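Local coordinates for response regulator (Caulobacter vibrioides, PDB 3T0Y), which probably regulates the general stress response as a PhyR-type response regulator, its sigma-like domain, the part in this chain, binding an anti-sigma factor, at residues Arg92-Ser97 with Ile129-Ala134. Numbering follows the deposited sequence. Where two conformers were deposited one is given.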
loop_
_atom_site.group_PDB
_atom_site.type_symbol
_atom_site.label_atom_id
_atom_site.label_comp_id
_atom_site.label_asym_id
_atom_site.label_seq_id
_atom_site.Cartn_x
_atom_site.Cartn_y
_atom_site.Cartn_z
ATOM N N ARG C 92 2.895 5.125 -3.962
ATOM C CA ARG C 92 2.817 4.850 -5.404
ATOM C C ARG C 92 3.802 3.776 -5.833
ATOM O O ARG C 92 3.806 3.364 -6.983
ATOM C CB ARG C 92 3.093 6.122 -6.207
ATOM C CG ARG C 92 2.015 7.170 -6.051
ATOM C CD ARG C 92 0.759 6.701 -6.749
ATOM N NE ARG C 92 1.041 6.526 -8.168
ATOM C CZ ARG C 92 0.772 7.435 -9.097
ATOM N NH1 ARG C 92 0.170 8.566 -8.754
ATOM N NH2 ARG C 92 1.086 7.198 -10.368
ATOM N N ILE C 93 4.666 3.349 -4.915
ATOM C CA ILE C 93 5.583 2.260 -5.201
ATOM C C ILE C 93 4.943 0.904 -4.859
ATOM O O ILE C 93 4.326 0.740 -3.799
ATOM C CB ILE C 93 6.864 2.427 -4.375
ATOM C CG1 ILE C 93 7.556 3.730 -4.776
ATOM C CG2 ILE C 93 7.764 1.222 -4.549
ATOM C CD1 ILE C 93 8.562 4.199 -3.796
ATOM N N ALA C 94 5.096 -0.062 -5.751
ATOM C CA ALA C 94 4.610 -1.415 -5.485
ATOM C C ALA C 94 5.091 -1.815 -4.113
ATOM O O ALA C 94 6.266 -1.632 -3.795
ATOM C CB ALA C 94 5.123 -2.402 -6.524
ATOM N N PRO C 95 4.184 -2.357 -3.293
ATOM C CA PRO C 95 4.467 -2.719 -1.897
ATOM C C PRO C 95 5.776 -3.503 -1.681
ATOM O O PRO C 95 6.544 -3.138 -0.787
ATOM C CB PRO C 95 3.248 -3.555 -1.502
ATOM C CG PRO C 95 2.120 -2.960 -2.343
ATOM C CD PRO C 95 2.776 -2.592 -3.654
ATOM N N ARG C 96 6.038 -4.547 -2.459
ATOM C CA ARG C 96 7.241 -5.328 -2.223
ATOM C C ARG C 96 8.492 -4.526 -2.578
ATOM O O ARG C 96 9.554 -4.723 -1.981
ATOM C CB ARG C 96 7.197 -6.661 -2.975
ATOM C CG ARG C 96 7.666 -7.856 -2.136
ATOM C CD ARG C 96 6.696 -8.147 -0.978
ATOM N NE ARG C 96 7.315 -8.913 0.109
ATOM C CZ ARG C 96 6.675 -9.291 1.211
ATOM N NH1 ARG C 96 5.393 -8.982 1.370
ATOM N NH2 ARG C 96 7.311 -9.978 2.154
ATOM N N SER C 97 8.365 -3.605 -3.521
ATOM C CA SER C 97 9.503 -2.782 -3.907
ATOM C C SER C 97 9.678 -1.707 -2.865
ATOM O O SER C 97 10.797 -1.304 -2.564
ATOM C CB SER C 97 9.293 -2.150 -5.279
ATOM O OG SER C 97 9.108 -3.144 -6.279
ATOM N N ILE C 129 14.585 -3.207 -5.331
ATOM C CA ILE C 129 15.088 -1.855 -5.139
ATOM C C ILE C 129 15.217 -1.150 -6.486
ATOM O O ILE C 129 15.035 0.069 -6.590
ATOM C CB ILE C 129 16.476 -1.864 -4.495
ATOM C CG1 ILE C 129 16.412 -2.392 -3.056
ATOM C CG2 ILE C 129 17.063 -0.462 -4.512
ATOM C CD1 ILE C 129 17.815 -2.678 -2.476
ATOM N N GLY C 130 15.556 -1.918 -7.515
ATOM C CA GLY C 130 15.684 -1.359 -8.848
ATOM C C GLY C 130 14.336 -0.799 -9.254
ATOM O O GLY C 130 14.211 0.386 -9.593
ATOM N N ASP C 131 13.316 -1.656 -9.178
ATOM C CA ASP C 131 11.935 -1.271 -9.511
ATOM C C ASP C 131 11.465 -0.030 -8.753
ATOM O O ASP C 131 10.844 0.843 -9.344
ATOM C CB ASP C 131 10.967 -2.434 -9.243
ATOM C CG ASP C 131 9.529 -2.065 -9.533
ATOM O OD1 ASP C 131 9.183 -1.950 -10.728
ATOM O OD2 ASP C 131 8.744 -1.879 -8.576
ATOM N N ALA C 132 11.731 0.036 -7.443
ATOM C CA ALA C 132 11.375 1.222 -6.674
ATOM C C ALA C 132 12.120 2.443 -7.212
ATOM O O ALA C 132 11.563 3.539 -7.313
ATOM C CB ALA C 132 11.656 1.025 -5.182
ATOM N N GLN C 133 13.382 2.255 -7.572
ATOM C CA GLN C 133 14.133 3.354 -8.152
ATOM C C GLN C 133 13.496 3.770 -9.471
ATOM O O GLN C 133 13.373 4.961 -9.773
ATOM C CB GLN C 133 15.589 2.965 -8.386
ATOM C CG GLN C 133 16.434 4.149 -8.845
ATOM C CD GLN C 133 16.452 5.292 -7.828
ATOM O OE1 GLN C 133 15.712 6.272 -7.955
ATOM N NE2 GLN C 133 17.304 5.168 -6.819
ATOM N N ALA C 134 13.089 2.779 -10.255
ATOM C CA ALA C 134 12.422 3.043 -11.525
ATOM C C ALA C 134 11.192 3.900 -11.303
ATOM O O ALA C 134 11.000 4.917 -11.968
ATOM C CB ALA C 134 12.033 1.740 -12.209
HETATM O O HOH W 1 6.975 0.602 -8.031
#
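Asp131, on helix 122-140, reaches across to Ser97 in the first turn of helix 95-106, and its side chain carries the polar half of this contact. From CB, which lies 3.6 Å from Ser97 OG, the chain runs out with CG anti to the backbone N (chi1 178°), a course that extends the carboxylate toward the start of the other helix. CG also lies near Ser97 OG, at 3.5 Å. At the tip the two oxygens part company. OD2 accepts a short hydrogen bond of 2.6 Å from Ser97 OG, which arrives on its anti side, 24° out of the carboxylate plane. The same OD2 takes a second hydrogen bond, 3.1 Å long, from a water whose oxygen in turn accepts one from Ala94 N at 3.0 Å. OD1 forms a long, weak ion pair with Arg92 of the second subunit.

Beside this polar group the helices close on two small side chains. Alanine suits position 132 because its methyl lets the backbones approach, the CA atoms of Ser97 and Ala132 being 5.2 Å apart and their CB atoms 4.0 Å. Serine is one atom larger, and that atom, OG, is the donor. Ile93, from the loop leading into helix 95-106, lays its CG2 branch on Ala132 CB at 3.9 Å, a branched apolar side chain suited to this buried place.

Both helices fall in the C-terminal, helix-turn-helix-related part of the sigma-like domain. With two donors on one oxygen, the carboxylate is probably stabilised as the anion, and its water bridge ties the N-cap residue Ala94 to helix 122-140.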